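Local coordinates for 5-nitroimidazole antibiotic resistance protein (Bacteroides thetaiotaomicron, PDB 2FG9) that binds flavin-adenine dinucleotide and is probably a flavin-dependent oxidoreductase of the pyridoxamine 5'-phosphate oxidase family, possibly acting in 5-nitroimidazole resistance, at residues I88-G93 against A114-K119. Sequence-based numbering, arbitrary orientation.
Sequences ITFSLG and AMCRGK. With FAD (flavin-adenine dinucleotide), chain C.
Ile88 pairs with Cys116, and Phe90 with Ala114, in the antiparallel hairpin of strands 85-99 and 106-123. Both are hydrogen-bonded pairs. Ile88 N donates to Cys116 O over 2.8 Å in a nearly straight bond (178°), and Cys116 N returns a bond to Ile88 O. Phe90 N to Ala114 O is 2.9 Å, and Ala114 N donates back to Phe90 O. Thr89 and Met115 form the non-hydrogen-bonded pair between them.

Apolar contacts fill the face that carries Ile88, Phe90, Ala114 and Cys116. CG of Phe90 is anti to its carbonyl carbon (chi1 -49°), which puts the CD1 edge of the ring beside Ala114, with Ala114 O near the ring plane. Phe90 CD1 meets Ala114 CB at 4.0 Å, and Phe90 CE1 meets Cys116 SG at 3.9 Å. The sulfur approaches the ring obliquely. Ile31 and Ile35 of helix 28-37 pack on Ala114, and Ile35 also on Cys116; Ile88 and Phe90 meet Cys41 of strand 41-46.

The other face carries Thr89 and Met115, side by side. Thr89 OG1 lies 3.7 Å from Met115 CG and is hydrogen-bonded to Val54 O of the second subunit. Met115 is a selenomethionine. Its chain runs extended to SE and then bends (chi3 -69°), bringing Met115 CE to 3.4 Å from FAD C5A of the adenine.

Arg117 reaches the adenosine ribose. Arg117 NH2 donates to FAD O3B at 3.3 Å, in the plane of the guanidinium, while the bond from NH1 to O2B is weak. SE of Met115 sits over one guanidinium face, toward its rim. At the flavin end, Ser91 OG lies 3.6 Å from FAD C8M.

The hairpin thus has an apolar side turned to the core and a cofactor side shared with the second subunit. Adenine is held here by packing and ribose by hydrogen bonds. The FAD is bound between two subunits, as in the split-barrel fold of the pyridoxamine 5'-phosphate oxidase family.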
loop_
_atom_site.group_PDB
_atom_site.type_symbol
_atom_site.label_atom_id
_atom_site.label_comp_id
_atom_site.label_asym_id
_atom_site.label_seq_id
_atom_site.Cartn_x
_atom_site.Cartn_y
_atom_site.Cartn_z
ATOM N N ILE A 88 4.746 -28.705 10.385
ATOM C CA ILE A 88 4.264 -27.695 9.493
ATOM C C ILE A 88 4.297 -26.344 10.191
ATOM O O ILE A 88 3.644 -26.132 11.201
ATOM C CB ILE A 88 2.861 -28.028 8.996
ATOM C CG1 ILE A 88 2.844 -29.431 8.381
ATOM C CG2 ILE A 88 2.414 -26.954 7.998
ATOM C CD1 ILE A 88 1.511 -29.900 7.838
ATOM N N THR A 89 5.063 -25.430 9.614
ATOM C CA THR A 89 5.399 -24.152 10.240
ATOM C C THR A 89 4.910 -22.973 9.437
ATOM O O THR A 89 4.862 -23.011 8.207
ATOM C CB THR A 89 6.906 -24.081 10.435
ATOM O OG1 THR A 89 7.299 -25.145 11.310
ATOM C CG2 THR A 89 7.327 -22.801 11.064
ATOM N N PHE A 90 4.516 -21.927 10.150
ATOM C CA PHE A 90 3.855 -20.752 9.547
ATOM C C PHE A 90 4.488 -19.507 10.138
ATOM O O PHE A 90 4.813 -19.505 11.318
ATOM C CB PHE A 90 2.356 -20.689 9.880
ATOM C CG PHE A 90 1.608 -21.967 9.648
ATOM C CD1 PHE A 90 1.693 -23.009 10.552
ATOM C CD2 PHE A 90 0.774 -22.109 8.556
ATOM C CE1 PHE A 90 0.974 -24.160 10.360
ATOM C CE2 PHE A 90 0.089 -23.259 8.350
ATOM C CZ PHE A 90 0.189 -24.291 9.242
ATOM N N SER A 91 4.664 -18.461 9.348
ATOM C CA SER A 91 5.100 -17.217 9.931
ATOM C C SER A 91 4.682 -16.031 9.142
ATOM O O SER A 91 4.677 -16.074 7.929
ATOM C CB SER A 91 6.624 -17.192 10.076
ATOM O OG SER A 91 7.018 -15.967 10.636
ATOM N N LEU A 92 4.389 -14.941 9.839
ATOM C CA LEU A 92 4.046 -13.686 9.177
ATOM C C LEU A 92 5.285 -12.819 9.191
ATOM O O LEU A 92 6.217 -13.016 10.020
ATOM C CB LEU A 92 2.932 -12.965 9.925
ATOM C CG LEU A 92 1.921 -13.904 10.598
ATOM C CD1 LEU A 92 1.011 -13.117 11.572
ATOM C CD2 LEU A 92 1.144 -14.689 9.494
ATOM N N GLY A 93 5.304 -11.826 8.322
ATOM C CA GLY A 93 6.497 -10.960 8.249
ATOM C C GLY A 93 6.910 -10.353 9.592
ATOM O O GLY A 93 6.154 -10.371 10.564
ATOM N N ALA A 114 3.742 -20.085 14.001
ATOM C CA ALA A 114 3.050 -21.240 14.532
ATOM C C ALA A 114 3.742 -22.471 13.991
ATOM O O ALA A 114 4.384 -22.412 12.957
ATOM C CB ALA A 114 1.639 -21.235 14.135
HETATM N N MSE A 115 3.610 -23.562 14.734
HETATM C CA MSE A 115 4.158 -24.841 14.374
HETATM C C MSE A 115 3.176 -25.900 14.739
HETATM O O MSE A 115 2.729 -25.942 15.856
HETATM C CB MSE A 115 5.444 -25.081 15.132
HETATM C CG MSE A 115 6.172 -26.320 14.685
HETATM SE SE MSE A 115 7.678 -26.722 15.816
HETATM C CE MSE A 115 8.812 -25.174 15.284
ATOM N N CYS A 116 2.858 -26.757 13.780
ATOM C CA CYS A 116 1.971 -27.893 13.974
ATOM C C CYS A 116 2.686 -29.201 13.678
ATOM O O CYS A 116 3.257 -29.366 12.622
ATOM C CB CYS A 116 0.786 -27.827 13.020
ATOM S SG CYS A 116 -0.318 -26.416 13.255
ATOM N N ARG A 117 2.570 -30.153 14.589
ATOM C CA ARG A 117 3.131 -31.499 14.397
ATOM C C ARG A 117 1.972 -32.479 14.318
ATOM O O ARG A 117 1.040 -32.413 15.112
ATOM C CB ARG A 117 4.029 -31.874 15.552
ATOM C CG ARG A 117 5.417 -31.151 15.573
ATOM C CD ARG A 117 6.335 -32.006 16.413
ATOM N NE ARG A 117 7.639 -31.474 16.858
ATOM C CZ ARG A 117 7.783 -30.467 17.713
ATOM N NH1 ARG A 117 6.723 -29.801 18.176
ATOM N NH2 ARG A 117 8.999 -30.093 18.077
ATOM N N GLY A 118 2.040 -33.395 13.365
ATOM C CA GLY A 118 0.993 -34.405 13.217
ATOM C C GLY A 118 1.436 -35.393 12.190
ATOM O O GLY A 118 2.565 -35.333 11.716
ATOM N N LYS A 119 0.561 -36.343 11.879
ATOM C CA LYS A 119 0.860 -37.370 10.909
ATOM C C LYS A 119 -0.017 -37.203 9.692
ATOM O O LYS A 119 -1.190 -36.928 9.827
ATOM C CB LYS A 119 0.590 -38.716 11.517
ATOM C CG LYS A 119 1.568 -39.141 12.537
ATOM C CD LYS A 119 1.107 -40.460 13.107
ATOM C CE LYS A 119 2.256 -41.273 13.749
ATOM N NZ LYS A 119 2.474 -40.800 15.135
HETATM P PA FAD C . 13.120 -24.675 21.722
HETATM O O1A FAD C . 14.264 -25.659 21.904
HETATM O O2A FAD C . 12.873 -23.670 22.832
HETATM O O5B FAD C . 11.781 -25.541 21.497
HETATM C C5B FAD C . 10.703 -25.469 22.398
HETATM C C4B FAD C . 9.421 -25.907 21.690
HETATM O O4B FAD C . 8.603 -24.761 21.429
HETATM C C3B FAD C . 9.596 -26.622 20.343
HETATM O O3B FAD C . 9.915 -28.004 20.406
HETATM C C2B FAD C . 8.246 -26.325 19.716
HETATM O O2B FAD C . 7.185 -27.122 20.231
HETATM C C1B FAD C . 8.044 -24.865 20.130
HETATM N N9A FAD C . 8.650 -23.951 19.115
HETATM C C8A FAD C . 9.976 -23.718 18.870
HETATM N N7A FAD C . 10.081 -22.855 17.845
HETATM C C5A FAD C . 8.841 -22.484 17.426
HETATM C C6A FAD C . 8.390 -21.597 16.402
HETATM N N6A FAD C . 9.154 -20.542 16.060
HETATM N N1A FAD C . 7.029 -21.469 16.212
HETATM C C2A FAD C . 6.135 -22.181 17.019
HETATM N N3A FAD C . 6.559 -23.047 18.016
HETATM C C4A FAD C . 7.914 -23.193 18.225
HETATM N N1 FAD C . 15.448 -17.677 16.437
HETATM C C2 FAD C . 16.836 -17.661 16.452
HETATM O O2 FAD C . 17.472 -18.264 17.327
HETATM N N3 FAD C . 17.505 -16.930 15.496
HETATM C C4 FAD C . 16.794 -16.234 14.511
HETATM O O4 FAD C . 17.417 -15.889 13.534
HETATM C C4X FAD C . 15.410 -16.255 14.490
HETATM N N5 FAD C . 14.643 -15.586 13.544
HETATM C C5X FAD C . 13.225 -15.660 13.586
HETATM C C6 FAD C . 12.466 -15.028 12.645
HETATM C C7 FAD C . 11.088 -15.120 12.657
HETATM C C7M FAD C . 10.535 -15.052 11.270
HETATM C C8 FAD C . 10.453 -15.843 13.643
HETATM C C8M FAD C . 9.010 -16.165 13.658
HETATM C C9 FAD C . 11.190 -16.471 14.603
HETATM C C9A FAD C . 12.573 -16.398 14.558
HETATM N N10 FAD C . 13.362 -17.074 15.467
HETATM C C10 FAD C . 14.743 -17.008 15.458
HETATM C "C1'" FAD C . 12.751 -18.031 16.402
HETATM C "C2'" FAD C . 13.259 -19.411 16.067
HETATM O "O2'" FAD C . 12.171 -20.049 15.405
HETATM C "C3'" FAD C . 13.712 -19.879 17.466
HETATM O "O3'" FAD C . 15.087 -20.226 17.610
HETATM C "C4'" FAD C . 12.819 -20.975 17.931
HETATM O "O4'" FAD C . 11.469 -20.498 17.984
HETATM C "C5'" FAD C . 13.489 -21.464 19.223
HETATM O "O5'" FAD C . 14.339 -22.462 18.683
HETATM P P FAD C . 14.646 -23.859 19.416
HETATM O O1P FAD C . 15.919 -23.613 20.240
HETATM O O2P FAD C . 14.732 -25.012 18.449
HETATM O O3P FAD C . 13.325 -23.914 20.321
#